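Glucose-binding protein (Thermus thermophilus HB27, PDB 2B3F) binds glucose or galactose and probably serves as the solute-binding component of a sugar transport system. Local coordinates at residues A[5-10]-A[62-67]; A[18-23]-A[293-298]. One frame throughout, in Å; residues are numbered along the deposited sequence.

Contact 1 (A[5-10]-A[62-67]); sequences IFSWWA and TFQVHA. With GAL (beta-D-galactopyranose), chain G.
Gln-64 reaches across to Trp-8 and Trp-9 because its CG stands opposite the backbone N (chi1 -178°) and the chain beyond runs extended, carrying the carboxamide between the two indole rings. Trp-8 takes the less usual first torsion, with CG lodged between its backbone N and carbonyl carbon, and turns its indole to lie against that amide. The planes stack 17° apart, Gln-64 NE2 riding over the rim of the ring 3.3 Å from Trp-8 CZ2. Gln-64 OE1 sits over the middle of the Trp-9 ring and accepts a nearly straight bond from Trp-8 N at 2.9 Å. Gln-64 NE2 is hydrogen-bonded to Asp-278, which binds the galactose. Strands 2-7 and 62-66 pair in parallel within the mixed sheet of one lobe of the periplasmic binding protein fold (Phe-6 N to Thr-62 O, 3.0 Å; Gln-64 N to Phe-6 O, 2.8 Å), both running toward the galactose. There Trp-9 NE1 donates to galactose O3 at 3.0 Å, Trp-8 NE1 to the ring oxygen O5 at 3.3 Å, and His-66 NE2 to O2 at 2.8 Å. Glu-70 holds His-66 ND1, fixing the imidazole's rotation, while the edge of Trp-8 is turned, offset, toward the face of His-66.

Contact 2 (A[18-23]-A[293-298]); sequences EALIRL and INWLRL
The backbone oxygen of Leu-20 is met by two side chains of 293-298: the methyl Leu-298 CD2 lies 3.6 Å from Leu-20 O, and Trp-295 CZ3 lies 4.0 Å from the same oxygen. These are van der Waals contacts, and the rest of the interface is equally apolar. Trp-295 has its CG anti to the backbone N (chi1 171°), which sends the indole out toward helix 15-27 with the far corner of the six-membered ring leading. That corner, CH2, rests 3.7 Å from Leu-20 CB and 4.2 Å from Ile-21 CG1, the ring thus touching two successive residues of one turn. One turn further along, Leu-298 CD1 meets Leu-23 CD2 at 3.7 Å, methyl to methyl. With an alanine in place of Trp-295, Ile-21 would probably lose its partner on this helix, Leu-20 CB one of its contacts, and Phe-280 the ring it meets edge-to-face, leaving a gap between helix and sheet. The segment axes pass 11.0 Å apart, with 117° between their N-to-C directions, a separation bridged by the indole of Trp-295 and by the leucines. Within 293-298 itself, Arg-297 NH1 donates to Asn-294 OD1, and Arg-297 NE forms a salt bridge with Glu-91; Asn-294 and Arg-297 also touch Tyr-28. Around the contact, Leu-20 and Leu-23 also pack on helix 302-312, whereas Ile-21 and Trp-295 lie over strand 2-7.

Overall arrangement
From the N terminus, strand 2-7 leads through the loop that carries Trp-8 and Trp-9 into helix 15-27, then by strand 32-37 and helix 44-55 to strand 62-66, where contact 1 closes a loop of 51 residues and sets strand 2-7 between its two parallel neighbours. Contact 2 starts within that loop but closes only after the chain has passed through the second, four-stranded sheet and returned by strand 272-280 to helix 289-299, so the two contacts cross. Their centres lie 13 Å apart, and they meet directly: Trp-295 CD1 is 3.7 Å from Thr-62 CG2, and Ile-5 CD1 packs on both Trp-295 and Ile-21. Sheet and covering helices of one lobe are thereby joined.

Contact 1 (A[5-10]-A[62-67])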
loop_
_atom_site.group_PDB
_atom_site.type_symbol
_atom_site.label_atom_id
_atom_site.label_comp_id
_atom_site.label_asym_id
_atom_site.label_seq_id
_atom_site.Cartn_x
_atom_site.Cartn_y
_atom_site.Cartn_z
ATOM N N ILE A 5 -6.188 -18.006 8.136
ATOM C CA ILE A 5 -5.853 -16.598 7.921
ATOM C C ILE A 5 -5.522 -16.430 6.447
ATOM O O ILE A 5 -4.586 -17.051 5.962
ATOM C CB ILE A 5 -4.619 -16.180 8.708
ATOM C CG1 ILE A 5 -4.831 -16.355 10.230
ATOM C CG2 ILE A 5 -4.272 -14.727 8.422
ATOM C CD1 ILE A 5 -3.565 -16.294 11.014
ATOM N N PHE A 6 -6.273 -15.561 5.783
ATOM C CA PHE A 6 -6.152 -15.334 4.343
ATOM C C PHE A 6 -5.424 -14.002 4.117
ATOM O O PHE A 6 -5.763 -12.980 4.705
ATOM C CB PHE A 6 -7.553 -15.348 3.737
ATOM C CG PHE A 6 -7.601 -15.289 2.222
ATOM C CD1 PHE A 6 -7.915 -16.426 1.487
ATOM C CD2 PHE A 6 -7.411 -14.086 1.547
ATOM C CE1 PHE A 6 -7.989 -16.382 0.081
ATOM C CE2 PHE A 6 -7.509 -14.042 0.140
ATOM C CZ PHE A 6 -7.797 -15.197 -0.569
ATOM N N SER A 7 -4.389 -14.008 3.280
ATOM C CA SER A 7 -3.601 -12.806 3.025
ATOM C C SER A 7 -2.812 -12.992 1.725
ATOM O O SER A 7 -2.865 -14.062 1.098
ATOM C CB SER A 7 -2.617 -12.520 4.174
ATOM O OG SER A 7 -1.447 -13.336 4.106
ATOM N N TRP A 8 -2.072 -11.956 1.359
ATOM C CA TRP A 8 -1.100 -12.088 0.265
ATOM C C TRP A 8 0.335 -11.976 0.727
ATOM O O TRP A 8 1.251 -11.661 -0.065
ATOM C CB TRP A 8 -1.438 -11.143 -0.892
ATOM C CG TRP A 8 -1.410 -9.689 -0.687
ATOM C CD1 TRP A 8 -0.358 -8.835 -0.889
ATOM C CD2 TRP A 8 -2.536 -8.859 -0.375
ATOM N NE1 TRP A 8 -0.752 -7.521 -0.695
ATOM C CE2 TRP A 8 -2.091 -7.515 -0.387
ATOM C CE3 TRP A 8 -3.879 -9.121 -0.082
ATOM C CZ2 TRP A 8 -2.946 -6.442 -0.104
ATOM C CZ3 TRP A 8 -4.712 -8.067 0.197
ATOM C CH2 TRP A 8 -4.249 -6.751 0.184
ATOM N N TRP A 9 0.569 -12.286 2.006
ATOM C CA TRP A 9 1.890 -12.140 2.543
ATOM C C TRP A 9 2.719 -13.424 2.373
ATOM O O TRP A 9 3.161 -14.054 3.319
ATOM C CB TRP A 9 1.794 -11.662 3.992
ATOM C CG TRP A 9 1.337 -10.248 4.096
ATOM C CD1 TRP A 9 1.577 -9.212 3.222
ATOM C CD2 TRP A 9 0.552 -9.700 5.158
ATOM N NE1 TRP A 9 0.980 -8.059 3.685
ATOM C CE2 TRP A 9 0.354 -8.333 4.874
ATOM C CE3 TRP A 9 0.004 -10.237 6.325
ATOM C CZ2 TRP A 9 -0.360 -7.494 5.724
ATOM C CZ3 TRP A 9 -0.742 -9.406 7.155
ATOM C CH2 TRP A 9 -0.889 -8.052 6.865
ATOM N N ALA A 10 2.917 -13.788 1.114
ATOM C CA ALA A 10 3.662 -14.979 0.744
ATOM C C ALA A 10 5.140 -14.670 0.590
ATOM O O ALA A 10 5.554 -13.517 0.409
ATOM C CB ALA A 10 3.109 -15.508 -0.560
ATOM N N THR A 62 -10.671 -15.055 8.562
ATOM C CA THR A 62 -10.347 -13.644 8.508
ATOM C C THR A 62 -9.498 -13.440 7.255
ATOM O O THR A 62 -8.829 -14.382 6.782
ATOM C CB THR A 62 -9.583 -13.180 9.772
ATOM O OG1 THR A 62 -9.434 -11.754 9.766
ATOM C CG2 THR A 62 -8.204 -13.862 9.894
ATOM N N PHE A 63 -9.551 -12.233 6.705
ATOM C CA PHE A 63 -8.760 -11.945 5.500
ATOM C C PHE A 63 -8.157 -10.548 5.534
ATOM O O PHE A 63 -8.748 -9.574 6.051
ATOM C CB PHE A 63 -9.563 -12.179 4.221
ATOM C CG PHE A 63 -10.793 -11.320 4.092
ATOM C CD1 PHE A 63 -10.723 -10.014 3.609
ATOM C CD2 PHE A 63 -12.042 -11.853 4.386
ATOM C CE1 PHE A 63 -11.870 -9.235 3.470
ATOM C CE2 PHE A 63 -13.190 -11.089 4.238
ATOM C CZ PHE A 63 -13.113 -9.780 3.772
ATOM N N GLN A 64 -6.948 -10.461 5.007
ATOM C CA GLN A 64 -6.283 -9.190 4.830
ATOM C C GLN A 64 -7.106 -8.289 3.904
ATOM O O GLN A 64 -7.540 -8.693 2.820
ATOM C CB GLN A 64 -4.903 -9.417 4.215
ATOM C CG GLN A 64 -4.099 -8.172 4.027
ATOM C CD GLN A 64 -2.788 -8.420 3.245
ATOM O OE1 GLN A 64 -2.435 -9.561 2.979
ATOM N NE2 GLN A 64 -2.089 -7.351 2.906
ATOM N N VAL A 65 -7.344 -7.071 4.357
ATOM C CA VAL A 65 -8.148 -6.122 3.610
ATOM C C VAL A 65 -7.723 -4.707 3.935
ATOM O O VAL A 65 -7.385 -4.367 5.065
ATOM C CB VAL A 65 -9.652 -6.327 3.886
ATOM C CG1 VAL A 65 -9.967 -6.167 5.368
ATOM C CG2 VAL A 65 -10.531 -5.428 3.001
ATOM N N HIS A 66 -7.728 -3.870 2.915
ATOM C CA HIS A 66 -7.339 -2.506 3.089
ATOM C C HIS A 66 -8.424 -1.659 3.731
ATOM O O HIS A 66 -9.570 -1.667 3.301
ATOM C CB HIS A 66 -6.965 -1.865 1.749
ATOM C CG HIS A 66 -5.659 -2.348 1.208
ATOM N ND1 HIS A 66 -5.523 -2.824 -0.074
ATOM C CD2 HIS A 66 -4.436 -2.426 1.775
ATOM C CE1 HIS A 66 -4.263 -3.161 -0.282
ATOM N NE2 HIS A 66 -3.577 -2.924 0.820
ATOM N N ALA A 67 -8.017 -0.867 4.708
ATOM C CA ALA A 67 -8.940 0.104 5.312
ATOM C C ALA A 67 -9.351 1.136 4.266
ATOM O O ALA A 67 -8.518 1.610 3.477
ATOM C CB ALA A 67 -8.286 0.788 6.490
HETATM C C1 GAL G . -0.061 -3.721 -0.320
HETATM C C2 GAL G . -0.216 -4.263 1.107
HETATM C C3 GAL G . 1.132 -4.477 1.783
HETATM C C4 GAL G . 2.064 -5.314 0.905
HETATM C C5 GAL G . 2.051 -4.728 -0.528
HETATM C C6 GAL G . 2.935 -5.481 -1.536
HETATM O O1 GAL G . -1.299 -3.595 -0.952
HETATM O O2 GAL G . -1.052 -3.369 1.859
HETATM O O3 GAL G . 0.951 -5.125 3.034
HETATM O O4 GAL G . 1.610 -6.640 0.952
HETATM O O5 GAL G . 0.747 -4.650 -1.051
HETATM O O6 GAL G . 2.367 -6.715 -1.862
#

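Contact 2 (A[18-23]-A[293-298])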
loop_
_atom_site.group_PDB
_atom_site.type_symbol
_atom_site.label_atom_id
_atom_site.label_comp_id
_atom_site.label_asym_id
_atom_site.label_seq_id
_atom_site.Cartn_x
_atom_site.Cartn_y
_atom_site.Cartn_z
ATOM N N GLU A 18 4.374 -14.234 9.986
ATOM C CA GLU A 18 4.813 -15.472 10.609
ATOM C C GLU A 18 5.130 -15.237 12.088
ATOM O O GLU A 18 4.806 -16.083 12.934
ATOM C CB GLU A 18 5.997 -16.053 9.828
ATOM C CG GLU A 18 5.526 -16.666 8.515
ATOM C CD GLU A 18 6.552 -16.626 7.393
ATOM O OE1 GLU A 18 7.768 -16.486 7.688
ATOM O OE2 GLU A 18 6.118 -16.724 6.194
ATOM N N ALA A 19 5.691 -14.064 12.385
ATOM C CA ALA A 19 5.970 -13.645 13.764
ATOM C C ALA A 19 4.662 -13.494 14.549
ATOM O O ALA A 19 4.574 -13.926 15.708
ATOM C CB ALA A 19 6.749 -12.356 13.774
ATOM N N LEU A 20 3.642 -12.893 13.935
ATOM C CA LEU A 20 2.323 -12.813 14.584
ATOM C C LEU A 20 1.717 -14.178 14.840
ATOM O O LEU A 20 1.100 -14.401 15.885
ATOM C CB LEU A 20 1.336 -12.004 13.744
ATOM C CG LEU A 20 1.561 -10.515 13.801
ATOM C CD1 LEU A 20 0.689 -9.832 12.748
ATOM C CD2 LEU A 20 1.251 -9.942 15.207
ATOM N N ILE A 21 1.850 -15.079 13.875
ATOM C CA ILE A 21 1.294 -16.408 14.014
ATOM C C ILE A 21 1.984 -17.158 15.167
ATOM O O ILE A 21 1.319 -17.852 15.926
ATOM C CB ILE A 21 1.383 -17.198 12.688
ATOM C CG1 ILE A 21 0.385 -16.589 11.692
ATOM C CG2 ILE A 21 1.073 -18.693 12.909
ATOM C CD1 ILE A 21 0.431 -17.154 10.299
ATOM N N ARG A 22 3.293 -16.992 15.298
ATOM C CA ARG A 22 4.042 -17.624 16.392
ATOM C C ARG A 22 3.555 -17.104 17.742
ATOM O O ARG A 22 3.352 -17.888 18.667
ATOM C CB ARG A 22 5.545 -17.399 16.250
ATOM C CG ARG A 22 6.170 -18.299 15.192
ATOM C CD ARG A 22 7.686 -18.361 15.305
ATOM N NE ARG A 22 8.307 -17.075 15.009
ATOM C CZ ARG A 22 8.491 -16.589 13.777
ATOM N NH1 ARG A 22 8.098 -17.262 12.699
ATOM N NH2 ARG A 22 9.065 -15.415 13.633
ATOM N N LEU A 23 3.367 -15.788 17.833
ATOM C CA LEU A 23 2.769 -15.164 19.012
ATOM C C LEU A 23 1.383 -15.733 19.318
ATOM O O LEU A 23 1.053 -16.041 20.467
ATOM C CB LEU A 23 2.654 -13.668 18.795
ATOM C CG LEU A 23 2.978 -12.772 19.968
ATOM C CD1 LEU A 23 4.472 -12.857 20.294
ATOM C CD2 LEU A 23 2.615 -11.359 19.624
ATOM N N ILE A 293 -11.778 -14.069 16.352
ATOM C CA ILE A 293 -11.896 -12.929 17.275
ATOM C C ILE A 293 -10.620 -12.763 18.096
ATOM O O ILE A 293 -10.122 -11.662 18.286
ATOM C CB ILE A 293 -13.142 -13.076 18.199
ATOM C CG1 ILE A 293 -14.425 -12.889 17.380
ATOM C CG2 ILE A 293 -13.072 -12.072 19.342
ATOM C CD1 ILE A 293 -15.698 -13.309 18.074
ATOM N N ASN A 294 -10.059 -13.869 18.581
ATOM C CA ASN A 294 -8.809 -13.785 19.318
ATOM C C ASN A 294 -7.627 -13.326 18.447
ATOM O O ASN A 294 -6.707 -12.652 18.906
ATOM C CB ASN A 294 -8.535 -15.117 20.016
ATOM C CG ASN A 294 -9.512 -15.364 21.181
ATOM O OD1 ASN A 294 -10.066 -14.410 21.727
ATOM N ND2 ASN A 294 -9.717 -16.636 21.552
ATOM N N TRP A 295 -7.672 -13.663 17.161
ATOM C CA TRP A 295 -6.682 -13.129 16.233
ATOM C C TRP A 295 -6.834 -11.606 16.123
ATOM O O TRP A 295 -5.853 -10.877 16.179
ATOM C CB TRP A 295 -6.814 -13.825 14.863
ATOM C CG TRP A 295 -5.991 -13.224 13.758
ATOM C CD1 TRP A 295 -6.446 -12.428 12.762
ATOM C CD2 TRP A 295 -4.579 -13.369 13.543
ATOM N NE1 TRP A 295 -5.419 -12.072 11.929
ATOM C CE2 TRP A 295 -4.258 -12.623 12.386
ATOM C CE3 TRP A 295 -3.560 -14.060 14.202
ATOM C CZ2 TRP A 295 -2.965 -12.561 11.870
ATOM C CZ3 TRP A 295 -2.274 -13.974 13.713
ATOM C CH2 TRP A 295 -1.987 -13.241 12.537
ATOM N N LEU A 296 -8.065 -11.126 15.972
ATOM C CA LEU A 296 -8.313 -9.672 15.912
ATOM C C LEU A 296 -7.786 -8.946 17.153
ATOM O O LEU A 296 -7.182 -7.865 17.065
ATOM C CB LEU A 296 -9.808 -9.381 15.719
ATOM C CG LEU A 296 -10.470 -9.961 14.470
ATOM C CD1 LEU A 296 -11.913 -9.519 14.377
ATOM C CD2 LEU A 296 -9.681 -9.569 13.200
ATOM N N ARG A 297 -8.003 -9.547 18.328
ATOM C CA ARG A 297 -7.526 -8.942 19.566
ATOM C C ARG A 297 -6.011 -8.845 19.582
ATOM O O ARG A 297 -5.446 -7.861 20.060
ATOM C CB ARG A 297 -8.040 -9.728 20.781
ATOM C CG ARG A 297 -9.561 -9.680 20.923
ATOM C CD ARG A 297 -10.061 -10.548 22.072
ATOM N NE ARG A 297 -9.338 -10.181 23.290
ATOM C CZ ARG A 297 -8.703 -11.025 24.102
ATOM N NH1 ARG A 297 -8.722 -12.340 23.888
ATOM N NH2 ARG A 297 -8.070 -10.542 25.172
ATOM N N LEU A 298 -5.348 -9.856 19.020
ATOM C CA LEU A 298 -3.900 -9.833 18.898
ATOM C C LEU A 298 -3.397 -8.782 17.904
ATOM O O LEU A 298 -2.508 -7.995 18.204
ATOM C CB LEU A 298 -3.368 -11.220 18.506
ATOM C CG LEU A 298 -1.881 -11.276 18.145
ATOM C CD1 LEU A 298 -1.018 -10.871 19.296
ATOM C CD2 LEU A 298 -1.500 -12.673 17.657
#